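Local coordinates for enoyl-acyl carrier protein reductase (Uncultured bacterium, PDB 6KIA) that probably reduces enoyl-acyl carrier protein intermediates of fatty acid synthesis with NADH as cofactor, and is linked to triclosan resistance, at residues N14-G19 with A44-V49; D20-F25 with N154-H159; I149-N154 with R224-K229; V234-Y239 with I281-Y286. One frame throughout, in Å; residues are numbered along the deposited sequence.

Contact 1: N14-G19 with A44-V49; sequences NIFRKG and AGMTIV
The ring of Phe-16 is approached from one side of its plane by Met-46 and covered on the other by its neighbour Ile-15, whose CG1 stands 3.8 Å above the ring centre. Met-46 comes in at a slant. Its sulfur SD lies 4.7 Å from the ring centroid, 40° off the normal, in a Met-aromatic contact, and the methyl CE reaches CD1 of Phe-16 at 3.5 Å. A bend at the last torsion of Met-46 (chi3 80°) turns that methyl toward the ring.

The second flat group, the Asn-14 amide, folds back on Phe-16. OD1 accepts from the Phe-16 N at 3.0 Å, an Asx turn in which the donor sits well above the carbonyl plane. ND2 gives its hydrogen to the Phe-16 O (2.9 Å), in the carbonyl plane and on a lone pair. That same oxygen takes a second hydrogen from water 1, which also donates to Ala-44 O.

Farther along, the CA-H of Lys-18 points almost straight at Gly-45 O, 3.3 Å away. Water 2 joins Gly-19 N, Gly-45 O and Thr-47 OG1. Gly-45, with positive phi, ends helix 34-43 in a Schellman motif.

No direct hydrogen bond crosses between 14-19 and 44-49: water carries the polar links near the surface, while sulfur and ring pack in the buried interior beside Phe-411.

Contact 2: D20-F25 with N154-H159; sequences DVFVLF and NAFFAH
Phe-22 and Phe-156 run side by side, with CE2 of Phe-22 lying 3.8 Å above the plane of the Phe-156 ring, over its centre. The planes are inclined at 57°, and the far end of the Phe-22 ring, CZ, presses on Ala-158 CB at 3.5 Å. With CG anti to the backbone N (chi1 179°), Phe-22 reaches this small residue. On the other face Val-23 CB rests 3.8 Å from Phe-157 CD1, and Phe-25 crosses His-159.

Behind them, strands 21-25 and 155-159 are paired in parallel. Val-21 and Val-23 each use both N and O, as in Val-23 N to Phe-156 O (2.8 Å), and Phe-25 N on Ala-158 O closes the run. At the entrance to the pair, Asp-20 OD1 receives Asn-154 N from above the carboxylate plane at 2.8 Å. Asn-154 ND2 adds a weak bond to OD2, and Gln-233 N holds the amide oxygen.

Helix 34-43 packs on Phe-22 and Ala-158, helix 120-146 on Val-23, Phe-25 and Phe-157 on the opposite face, consistent with a Rossmann-type fold. Strands 47-56 and 234-240 flank the pair, and the side chain of His-159, hydrogen-bonded through NE2 to Thr-212, lies about 6 Å from the dinucleotide.

Contact 3: I149-N154 with R224-K229; sequences IPDGAN and RARLEK
Ile-149 O is gripped by both terminal nitrogens of Arg-226, NH2 at 2.8 Å and NH1 at 2.9 Å. The guanidinium meets it end-on, with the oxygen close to the guanidinium plane, so two moderately bent bonds share one acceptor. NH1 then makes a straighter bond to Asp-151 OD1 at 2.9 Å, with OD1 close to the guanidinium plane. This is a salt bridge, and it uses the anti side of the carboxylate. Carboxylate and guanidinium planes are turned 37° apart, and the two side chains cross at about a right angle. The arginine leaves its helix with CG anti to the backbone N (chi1 164°), and a bend at chi3 (67°) swings the head round to the loop.

Next to this polar grip, Leu-227 packs against the loop. Its CD1 touches Ile-149 CG2 at 3.8 Å, while CD2 lies against the carbonyls of Pro-150 and Ala-153, nearest Pro-150 O at 3.4 Å. That last oxygen also closes the type II turn from Pro-150 to Ala-153 by accepting from Ala-153 N, with Gly-152 at the positive-phi position such a turn requires. Water 3 donates to both Ala-153 O and Leu-227 O, tying the turn to helix 221-229.

Arg-226 NH2 has a further salt bridge to Asp-146, at the end of helix 120-146. With carboxylates at both terminal nitrogens and a carbonyl between them, the guanidinium is fixed in rotation, and these neighbours probably stabilise its positive charge.

Contact 4: V234-Y239 with I281-Y286; sequences VRYSAY and IKATVY. With NAI (1,4-dihydronicotinamide adenine dinucleotide), chain D.
Strands 234-240 and 283-287 are parallel neighbours in the Rossmann-like sheet that carries the dinucleotide, and their pairing runs from Tyr-236 beside Ala-283 to Tyr-239 beside Tyr-286. Tyr-236 N bonds to Lys-282 O at 2.9 Å, and three more backbone bonds alternate up to Tyr-286 N on Ala-238 O (2.9 Å). Where the strands begin, water 4 accepts from Lys-282 N and donates to Val-234 O.

Arg-235 and Lys-282 lie alongside each other, CD of the arginine 3.6 Å from CB of the lysine, and Lys-282 CG sits over one face of the guanidinium. A bend at chi2 (-65°) lays the arginine chain along the lysine. NH1 of that arginine turns back to Val-234 O (3.0 Å), and Gln-233 takes NH2. On the opposite face Tyr-236 slants across Ile-281, with CE1 3.7 Å from CG2, and its CB meets Ala-283 CB. Back on the other face, with Ser-237 and Thr-284, the edge of the Tyr-286 ring meets Ser-237 CB, 3.9 Å from CE1.

At the C-terminal end Tyr-239 reaches the cofactor: its CB lies 3.3 Å from O4D of the nicotinamide ribose, part of the pocket seen here.

Helix 196-219 packs on Tyr-236 and Ala-238, and helix 263-278 on Ile-281, Thr-284 and Val-285. Strand 155-159 pairs with the other side of 234-240, through Arg-235 and Ser-237, while strand 421-423 lies beyond 283-287.

Overall arrangement
From the N terminus, contact 1 closes a short loop around strand 21-25 and helix 34-43, a beta-alpha-beta unit that returns in strand 47-56. Contact 2 starts inside that loop and reaches on to strand 155-159, so the two cross. Contact 3 crosses contact 2 in turn, sharing Asn-154, and brings the turn before strand 155-159 to helix 221-229. Contact 4 follows in series, spanning helix 263-278. Contacts 1, 2 and 4 thus span one sheet in the order 47-56, 21-25, 155-159, 234-240, 283-287. Contact 3 lies at the N-terminal end of strand 155-159, joined to contact 4 by Arg-224 and Tyr-236.

Contact 1: N14-G19 with A44-V49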
# COMPACT_ATOMS: atom_id res chain seq x y z
N ASN A 14 -12.33 -19.25 9.26
CA ASN A 14 -12.20 -19.26 7.81
C ASN A 14 -13.45 -19.84 7.16
O ASN A 14 -13.91 -20.92 7.52
CB ASN A 14 -10.99 -20.06 7.32
CG ASN A 14 -11.04 -20.33 5.81
OD1 ASN A 14 -11.00 -19.39 5.01
ND2 ASN A 14 -11.08 -21.60 5.42
N ILE A 15 -13.98 -19.12 6.18
CA ILE A 15 -15.13 -19.61 5.42
C ILE A 15 -14.79 -20.01 3.98
O ILE A 15 -15.65 -20.52 3.26
CB ILE A 15 -16.24 -18.55 5.36
CG1 ILE A 15 -15.76 -17.31 4.58
CG2 ILE A 15 -16.67 -18.15 6.77
CD1 ILE A 15 -16.86 -16.29 4.33
N PHE A 16 -13.56 -19.75 3.56
CA PHE A 16 -13.21 -19.95 2.16
C PHE A 16 -12.71 -21.37 1.88
O PHE A 16 -11.97 -21.97 2.68
CB PHE A 16 -12.18 -18.90 1.71
CG PHE A 16 -12.67 -17.48 1.87
CD1 PHE A 16 -13.57 -16.94 0.96
CD2 PHE A 16 -12.24 -16.68 2.94
CE1 PHE A 16 -14.06 -15.65 1.11
CE2 PHE A 16 -12.73 -15.37 3.09
CZ PHE A 16 -13.64 -14.87 2.16
N ARG A 17 -13.14 -21.90 0.74
CA ARG A 17 -12.91 -23.29 0.39
C ARG A 17 -12.68 -23.40 -1.12
O ARG A 17 -12.86 -22.42 -1.83
CB ARG A 17 -14.12 -24.15 0.80
CG ARG A 17 -13.77 -25.35 1.66
CD ARG A 17 -14.89 -25.71 2.62
NE ARG A 17 -14.49 -25.53 4.01
CZ ARG A 17 -14.99 -24.59 4.82
NH1 ARG A 17 -15.94 -23.77 4.38
NH2 ARG A 17 -14.56 -24.49 6.07
N LYS A 18 -12.30 -24.59 -1.59
CA LYS A 18 -12.32 -24.89 -3.02
C LYS A 18 -13.62 -24.44 -3.70
O LYS A 18 -14.71 -24.72 -3.21
CB LYS A 18 -12.16 -26.40 -3.23
CG LYS A 18 -11.74 -26.83 -4.63
CD LYS A 18 -11.92 -28.33 -4.80
CE LYS A 18 -13.32 -28.77 -4.39
NZ LYS A 18 -13.48 -30.25 -4.40
N GLY A 19 -13.48 -23.73 -4.82
CA GLY A 19 -14.63 -23.25 -5.57
C GLY A 19 -14.92 -21.78 -5.32
O GLY A 19 -15.52 -21.11 -6.17
N ALA A 44 -5.68 -22.03 0.62
CA ALA A 44 -7.03 -22.41 1.04
C ALA A 44 -7.77 -23.10 -0.10
O ALA A 44 -8.88 -23.60 0.09
CB ALA A 44 -7.81 -21.19 1.53
N GLY A 45 -7.16 -23.14 -1.28
CA GLY A 45 -7.75 -23.83 -2.42
C GLY A 45 -8.70 -22.98 -3.24
O GLY A 45 -9.51 -23.49 -4.02
N MET A 46 -8.60 -21.66 -3.10
CA MET A 46 -9.46 -20.76 -3.86
C MET A 46 -8.99 -20.65 -5.30
O MET A 46 -7.81 -20.79 -5.62
CB MET A 46 -9.48 -19.36 -3.24
CG MET A 46 -10.06 -19.36 -1.85
SD MET A 46 -10.08 -17.69 -1.14
CE MET A 46 -11.55 -16.98 -1.92
N THR A 47 -9.95 -20.43 -6.18
CA THR A 47 -9.66 -20.01 -7.54
C THR A 47 -9.17 -18.57 -7.57
O THR A 47 -9.81 -17.68 -7.03
CB THR A 47 -10.89 -20.12 -8.41
OG1 THR A 47 -11.35 -21.47 -8.36
CG2 THR A 47 -10.56 -19.75 -9.84
N ILE A 48 -8.01 -18.38 -8.18
CA ILE A 48 -7.34 -17.09 -8.23
C ILE A 48 -7.62 -16.41 -9.57
O ILE A 48 -7.38 -16.98 -10.64
CB ILE A 48 -5.81 -17.22 -8.03
CG1 ILE A 48 -5.44 -18.07 -6.80
CG2 ILE A 48 -5.15 -15.84 -8.04
CD1 ILE A 48 -5.99 -17.57 -5.44
N VAL A 49 -8.16 -15.20 -9.51
CA VAL A 49 -8.40 -14.38 -10.69
C VAL A 49 -7.80 -13.00 -10.43
O VAL A 49 -7.72 -12.56 -9.28
CB VAL A 49 -9.91 -14.31 -11.04
CG1 VAL A 49 -10.16 -13.46 -12.29
CG2 VAL A 49 -10.44 -15.72 -11.25
O HOH W 1 -10.04 -23.73 2.81
O HOH W 2 -10.97 -23.43 -6.36

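Contact 2: D20-F25 with N154-H159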
# COMPACT_ATOMS: atom_id res chain seq x y z
N ASP A 20 -14.52 -21.29 -4.14
CA ASP A 20 -14.65 -19.87 -3.84
C ASP A 20 -13.60 -19.11 -4.64
O ASP A 20 -12.58 -19.68 -5.02
CB ASP A 20 -14.50 -19.62 -2.34
CG ASP A 20 -15.63 -20.25 -1.55
OD1 ASP A 20 -16.74 -20.42 -2.11
OD2 ASP A 20 -15.40 -20.60 -0.37
N VAL A 21 -13.85 -17.83 -4.92
CA VAL A 21 -13.04 -17.11 -5.89
C VAL A 21 -12.37 -15.89 -5.26
O VAL A 21 -13.03 -15.09 -4.61
CB VAL A 21 -13.89 -16.63 -7.09
CG1 VAL A 21 -13.04 -15.90 -8.13
CG2 VAL A 21 -14.57 -17.85 -7.74
N PHE A 22 -11.06 -15.80 -5.44
CA PHE A 22 -10.28 -14.68 -4.94
C PHE A 22 -9.90 -13.78 -6.10
O PHE A 22 -9.30 -14.25 -7.07
CB PHE A 22 -9.03 -15.18 -4.21
CG PHE A 22 -8.16 -14.08 -3.68
CD1 PHE A 22 -7.17 -13.52 -4.47
CD2 PHE A 22 -8.30 -13.63 -2.37
CE1 PHE A 22 -6.34 -12.50 -3.97
CE2 PHE A 22 -7.49 -12.64 -1.85
CZ PHE A 22 -6.51 -12.07 -2.65
N VAL A 23 -10.25 -12.50 -6.01
CA VAL A 23 -10.00 -11.58 -7.11
C VAL A 23 -8.99 -10.52 -6.68
O VAL A 23 -9.26 -9.76 -5.77
CB VAL A 23 -11.28 -10.89 -7.59
CG1 VAL A 23 -10.97 -9.98 -8.78
CG2 VAL A 23 -12.32 -11.93 -7.98
N LEU A 24 -7.84 -10.51 -7.34
CA LEU A 24 -6.81 -9.51 -7.05
C LEU A 24 -7.09 -8.27 -7.87
O LEU A 24 -6.92 -8.27 -9.09
CB LEU A 24 -5.41 -10.05 -7.32
CG LEU A 24 -4.29 -9.12 -6.82
CD1 LEU A 24 -4.31 -8.97 -5.29
CD2 LEU A 24 -2.92 -9.55 -7.34
N PHE A 25 -7.54 -7.21 -7.19
CA PHE A 25 -7.90 -5.97 -7.86
C PHE A 25 -6.71 -5.00 -7.80
O PHE A 25 -6.68 -4.06 -7.00
CB PHE A 25 -9.17 -5.38 -7.24
CG PHE A 25 -9.85 -4.35 -8.12
CD1 PHE A 25 -10.65 -4.75 -9.19
CD2 PHE A 25 -9.64 -2.99 -7.92
CE1 PHE A 25 -11.26 -3.82 -10.01
CE2 PHE A 25 -10.27 -2.04 -8.75
CZ PHE A 25 -11.07 -2.46 -9.79
N ASN A 154 -18.36 -18.13 -2.31
CA ASN A 154 -17.86 -16.96 -1.60
C ASN A 154 -16.91 -16.23 -2.51
O ASN A 154 -16.22 -16.86 -3.30
CB ASN A 154 -17.16 -17.37 -0.30
CG ASN A 154 -18.09 -18.08 0.67
OD1 ASN A 154 -19.28 -17.81 0.71
ND2 ASN A 154 -17.52 -18.97 1.48
N ALA A 155 -16.90 -14.90 -2.43
CA ALA A 155 -15.98 -14.11 -3.22
C ALA A 155 -15.21 -13.13 -2.31
O ALA A 155 -15.77 -12.49 -1.41
CB ALA A 155 -16.72 -13.36 -4.33
N PHE A 156 -13.92 -13.01 -2.61
CA PHE A 156 -12.98 -12.19 -1.85
C PHE A 156 -12.33 -11.26 -2.87
O PHE A 156 -11.52 -11.69 -3.70
CB PHE A 156 -11.94 -13.12 -1.17
CG PHE A 156 -11.03 -12.46 -0.15
CD1 PHE A 156 -10.61 -13.18 0.96
CD2 PHE A 156 -10.70 -11.12 -0.23
CE1 PHE A 156 -9.77 -12.59 1.93
CE2 PHE A 156 -9.87 -10.53 0.73
CZ PHE A 156 -9.43 -11.26 1.80
N PHE A 157 -12.70 -9.97 -2.82
CA PHE A 157 -12.13 -8.98 -3.72
C PHE A 157 -11.04 -8.23 -2.96
O PHE A 157 -11.35 -7.55 -1.99
CB PHE A 157 -13.20 -7.98 -4.21
CG PHE A 157 -14.25 -8.59 -5.10
CD1 PHE A 157 -14.08 -8.65 -6.48
CD2 PHE A 157 -15.42 -9.06 -4.54
CE1 PHE A 157 -15.07 -9.18 -7.30
CE2 PHE A 157 -16.42 -9.58 -5.34
CZ PHE A 157 -16.23 -9.66 -6.73
N ALA A 158 -9.78 -8.38 -3.38
CA ALA A 158 -8.67 -7.74 -2.66
C ALA A 158 -8.09 -6.55 -3.45
O ALA A 158 -7.40 -6.70 -4.46
CB ALA A 158 -7.58 -8.78 -2.37
N HIS A 159 -8.41 -5.35 -2.98
CA HIS A 159 -7.94 -4.10 -3.62
C HIS A 159 -6.53 -3.80 -3.17
O HIS A 159 -6.23 -3.93 -2.00
CB HIS A 159 -8.91 -2.98 -3.24
CG HIS A 159 -8.52 -1.62 -3.71
ND1 HIS A 159 -7.61 -0.83 -3.04
CD2 HIS A 159 -8.99 -0.86 -4.73
CE1 HIS A 159 -7.50 0.33 -3.65
NE2 HIS A 159 -8.32 0.34 -4.68

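Contact 3: I149-N154 with R224-K229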
# COMPACT_ATOMS: atom_id res chain seq x y z
N ILE A 149 -17.96 -17.01 -11.37
CA ILE A 149 -18.25 -17.23 -9.96
C ILE A 149 -19.65 -17.87 -9.83
O ILE A 149 -20.67 -17.21 -10.06
CB ILE A 149 -18.16 -15.92 -9.14
CG1 ILE A 149 -16.86 -15.17 -9.46
CG2 ILE A 149 -18.28 -16.19 -7.64
CD1 ILE A 149 -16.76 -13.84 -8.77
N PRO A 150 -19.70 -19.17 -9.47
CA PRO A 150 -21.03 -19.81 -9.48
C PRO A 150 -21.90 -19.36 -8.31
O PRO A 150 -21.38 -18.86 -7.30
CB PRO A 150 -20.70 -21.31 -9.37
CG PRO A 150 -19.32 -21.35 -8.70
CD PRO A 150 -18.61 -20.09 -9.11
N ASP A 151 -23.22 -19.50 -8.46
CA ASP A 151 -24.12 -19.35 -7.34
C ASP A 151 -23.63 -20.18 -6.17
O ASP A 151 -23.24 -21.35 -6.35
CB ASP A 151 -25.56 -19.81 -7.67
CG ASP A 151 -26.25 -18.94 -8.69
OD1 ASP A 151 -25.74 -17.85 -8.98
OD2 ASP A 151 -27.34 -19.34 -9.19
N GLY A 152 -23.70 -19.63 -4.98
CA GLY A 152 -23.31 -20.38 -3.80
C GLY A 152 -21.87 -20.13 -3.40
O GLY A 152 -21.47 -20.49 -2.30
N ALA A 153 -21.07 -19.56 -4.29
CA ALA A 153 -19.67 -19.31 -3.94
C ALA A 153 -19.49 -18.11 -3.02
O ALA A 153 -20.33 -17.21 -2.94
CB ALA A 153 -18.86 -19.14 -5.17
N ASN A 154 -18.36 -18.13 -2.31
CA ASN A 154 -17.86 -16.96 -1.60
C ASN A 154 -16.91 -16.23 -2.51
O ASN A 154 -16.22 -16.86 -3.30
CB ASN A 154 -17.16 -17.37 -0.30
CG ASN A 154 -18.09 -18.08 0.67
OD1 ASN A 154 -19.28 -17.81 0.71
ND2 ASN A 154 -17.52 -18.97 1.48
N ARG A 224 -22.27 -9.37 -6.22
CA ARG A 224 -22.49 -9.39 -4.77
C ARG A 224 -23.92 -9.81 -4.44
O ARG A 224 -24.15 -10.69 -3.60
CB ARG A 224 -22.14 -8.03 -4.14
CG ARG A 224 -22.28 -8.03 -2.63
CD ARG A 224 -21.73 -6.74 -1.99
NE ARG A 224 -22.52 -5.55 -2.33
CZ ARG A 224 -22.12 -4.59 -3.17
NH1 ARG A 224 -20.94 -4.68 -3.77
NH2 ARG A 224 -22.91 -3.55 -3.42
N ALA A 225 -24.88 -9.13 -5.05
CA ALA A 225 -26.29 -9.44 -4.82
C ALA A 225 -26.63 -10.89 -5.16
O ALA A 225 -27.32 -11.58 -4.39
CB ALA A 225 -27.16 -8.51 -5.62
N ARG A 226 -26.12 -11.38 -6.29
CA ARG A 226 -26.48 -12.72 -6.71
C ARG A 226 -25.89 -13.76 -5.75
O ARG A 226 -26.55 -14.75 -5.39
CB ARG A 226 -26.05 -12.97 -8.17
CG ARG A 226 -26.03 -14.45 -8.59
CD ARG A 226 -25.62 -14.64 -10.05
NE ARG A 226 -24.23 -14.27 -10.31
CZ ARG A 226 -23.20 -15.09 -10.10
NH1 ARG A 226 -23.42 -16.30 -9.59
NH2 ARG A 226 -21.96 -14.69 -10.36
N LEU A 227 -24.65 -13.52 -5.31
CA LEU A 227 -24.02 -14.43 -4.37
C LEU A 227 -24.66 -14.41 -2.99
O LEU A 227 -24.84 -15.44 -2.35
CB LEU A 227 -22.51 -14.10 -4.23
CG LEU A 227 -21.66 -14.28 -5.50
CD1 LEU A 227 -20.19 -13.98 -5.18
CD2 LEU A 227 -21.80 -15.67 -6.11
N GLU A 228 -24.99 -13.22 -2.52
CA GLU A 228 -25.58 -13.06 -1.21
C GLU A 228 -26.96 -13.71 -1.18
O GLU A 228 -27.34 -14.32 -0.19
CB GLU A 228 -25.61 -11.57 -0.85
CG GLU A 228 -24.28 -11.14 -0.22
CD GLU A 228 -24.21 -9.68 0.16
OE1 GLU A 228 -25.21 -8.96 -0.04
OE2 GLU A 228 -23.14 -9.27 0.66
N LYS A 229 -27.67 -13.63 -2.30
CA LYS A 229 -28.98 -14.25 -2.42
C LYS A 229 -28.89 -15.77 -2.64
O LYS A 229 -29.89 -16.47 -2.45
CB LYS A 229 -29.77 -13.59 -3.55
CG LYS A 229 -30.48 -12.32 -3.10
CD LYS A 229 -31.01 -11.50 -4.26
CE LYS A 229 -31.75 -10.26 -3.77
NZ LYS A 229 -32.90 -10.61 -2.88
O HOH W 3 -23.08 -17.31 -3.62

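Contact 4: V234-Y239 with I281-Y286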
# COMPACT_ATOMS: atom_id res chain seq x y z
N VAL A 234 -19.59 -12.36 0.55
CA VAL A 234 -18.70 -11.49 -0.22
C VAL A 234 -17.92 -10.57 0.71
O VAL A 234 -18.47 -9.98 1.64
CB VAL A 234 -19.50 -10.66 -1.24
CG1 VAL A 234 -18.59 -9.66 -1.98
CG2 VAL A 234 -20.20 -11.58 -2.21
N ARG A 235 -16.62 -10.46 0.44
CA ARG A 235 -15.73 -9.62 1.23
C ARG A 235 -14.90 -8.72 0.31
O ARG A 235 -14.53 -9.11 -0.80
CB ARG A 235 -14.81 -10.49 2.07
CG ARG A 235 -15.50 -11.45 3.01
CD ARG A 235 -16.28 -10.72 4.09
NE ARG A 235 -16.83 -11.67 5.06
CZ ARG A 235 -18.07 -12.14 5.01
NH1 ARG A 235 -18.88 -11.73 4.06
NH2 ARG A 235 -18.49 -13.01 5.92
N TYR A 236 -14.61 -7.51 0.79
CA TYR A 236 -13.66 -6.60 0.13
C TYR A 236 -12.57 -6.24 1.12
O TYR A 236 -12.87 -5.99 2.29
CB TYR A 236 -14.34 -5.31 -0.34
CG TYR A 236 -15.49 -5.57 -1.29
CD1 TYR A 236 -16.75 -5.89 -0.80
CD2 TYR A 236 -15.30 -5.54 -2.67
CE1 TYR A 236 -17.80 -6.16 -1.66
CE2 TYR A 236 -16.36 -5.80 -3.53
CZ TYR A 236 -17.59 -6.12 -3.02
OH TYR A 236 -18.64 -6.37 -3.86
N SER A 237 -11.32 -6.26 0.68
CA SER A 237 -10.23 -5.81 1.53
C SER A 237 -9.45 -4.75 0.76
O SER A 237 -9.49 -4.73 -0.48
CB SER A 237 -9.31 -6.98 1.92
OG SER A 237 -8.62 -7.47 0.78
N ALA A 238 -8.77 -3.87 1.48
CA ALA A 238 -7.86 -2.91 0.87
C ALA A 238 -6.67 -2.76 1.80
O ALA A 238 -6.79 -2.96 3.01
CB ALA A 238 -8.53 -1.55 0.63
N TYR A 239 -5.53 -2.41 1.23
CA TYR A 239 -4.33 -2.13 2.02
C TYR A 239 -4.29 -0.63 2.30
O TYR A 239 -4.20 0.17 1.37
CB TYR A 239 -3.07 -2.57 1.29
CG TYR A 239 -2.88 -4.07 1.22
CD1 TYR A 239 -2.21 -4.76 2.23
CD2 TYR A 239 -3.38 -4.80 0.13
CE1 TYR A 239 -2.04 -6.13 2.16
CE2 TYR A 239 -3.22 -6.18 0.07
CZ TYR A 239 -2.55 -6.82 1.07
OH TYR A 239 -2.39 -8.19 1.03
N ILE A 281 -22.32 -3.90 3.47
CA ILE A 281 -21.23 -4.44 2.65
C ILE A 281 -19.99 -4.69 3.53
O ILE A 281 -19.56 -3.82 4.30
CB ILE A 281 -20.89 -3.49 1.49
CG1 ILE A 281 -22.14 -3.16 0.66
CG2 ILE A 281 -19.77 -4.08 0.61
CD1 ILE A 281 -21.96 -1.92 -0.20
N LYS A 282 -19.44 -5.89 3.45
CA LYS A 282 -18.28 -6.27 4.26
C LYS A 282 -16.97 -5.83 3.59
O LYS A 282 -16.24 -6.63 2.99
CB LYS A 282 -18.26 -7.78 4.49
CG LYS A 282 -19.43 -8.31 5.34
CD LYS A 282 -19.63 -7.51 6.61
CE LYS A 282 -20.88 -7.96 7.36
NZ LYS A 282 -21.24 -7.02 8.46
N ALA A 283 -16.68 -4.54 3.70
CA ALA A 283 -15.46 -3.94 3.15
C ALA A 283 -14.58 -3.45 4.29
O ALA A 283 -15.05 -2.73 5.18
CB ALA A 283 -15.83 -2.79 2.20
N THR A 284 -13.31 -3.85 4.29
CA THR A 284 -12.40 -3.52 5.37
C THR A 284 -11.07 -3.00 4.81
O THR A 284 -10.44 -3.66 3.96
CB THR A 284 -12.15 -4.73 6.30
OG1 THR A 284 -13.40 -5.18 6.87
CG2 THR A 284 -11.17 -4.38 7.43
N VAL A 285 -10.66 -1.84 5.28
CA VAL A 285 -9.31 -1.34 5.03
C VAL A 285 -8.40 -1.80 6.14
O VAL A 285 -8.69 -1.58 7.32
CB VAL A 285 -9.26 0.21 4.96
CG1 VAL A 285 -7.81 0.69 4.88
CG2 VAL A 285 -10.09 0.72 3.79
N TYR A 286 -7.31 -2.46 5.77
CA TYR A 286 -6.34 -2.90 6.76
C TYR A 286 -5.18 -1.96 6.72
O TYR A 286 -4.43 -1.94 5.74
CB TYR A 286 -5.89 -4.35 6.48
CG TYR A 286 -7.00 -5.37 6.67
CD1 TYR A 286 -7.86 -5.70 5.61
CD2 TYR A 286 -7.21 -5.95 7.90
CE1 TYR A 286 -8.88 -6.62 5.80
CE2 TYR A 286 -8.23 -6.87 8.09
CZ TYR A 286 -9.05 -7.20 7.06
OH TYR A 286 -10.05 -8.12 7.29
PA NAI D . 3.33 -2.42 -5.18
O1A NAI D . 3.71 -3.87 -5.25
O2A NAI D . 4.06 -1.47 -6.11
O5B NAI D . 1.76 -2.34 -5.38
C5B NAI D . 1.19 -1.20 -5.99
C4B NAI D . -0.22 -1.70 -6.44
O4B NAI D . -0.94 -0.44 -6.99
C3B NAI D . -0.16 -2.56 -7.40
O3B NAI D . -1.18 -3.63 -7.24
C2B NAI D . -0.46 -1.69 -8.77
O2B NAI D . -0.87 -2.60 -9.85
C1B NAI D . -1.36 -0.85 -8.41
N9A NAI D . -1.26 0.42 -9.15
C8A NAI D . -0.35 1.41 -9.21
N7A NAI D . -0.79 2.33 -10.07
C5A NAI D . -1.98 1.90 -10.55
C6A NAI D . -2.81 2.52 -11.48
N6A NAI D . -2.71 3.75 -12.22
N1A NAI D . -3.95 1.91 -11.82
C2A NAI D . -4.29 0.71 -11.26
N3A NAI D . -3.47 0.09 -10.33
C4A NAI D . -2.30 0.72 -9.99
O3 NAI D . 3.58 -1.81 -3.66
PN NAI D . 2.75 -2.07 -2.30
O1N NAI D . 2.69 -3.53 -1.99
O2N NAI D . 3.50 -1.25 -1.27
O5D NAI D . 1.28 -1.49 -2.53
C5D NAI D . 0.13 -2.29 -2.35
C4D NAI D . -0.80 -1.56 -1.35
O4D NAI D . -0.24 -1.59 -0.16
C3D NAI D . -0.93 -0.08 -1.71
O3D NAI D . -2.24 0.35 -1.69
C2D NAI D . -0.15 0.58 -0.55
O2D NAI D . -0.56 1.99 -0.44
C1D NAI D . -0.45 -0.16 0.49
N1N NAI D . 0.48 -0.01 1.60
C2N NAI D . 1.85 0.04 1.42
C3N NAI D . 2.70 0.25 2.51
C7N NAI D . 4.22 0.27 2.34
O7N NAI D . 4.94 0.75 3.21
N7N NAI D . 4.78 -0.30 1.17
C4N NAI D . 2.20 0.39 3.80
C5N NAI D . 0.82 0.29 3.98
C6N NAI D . -0.03 0.10 2.89
O HOH W 4 -20.19 -7.81 1.34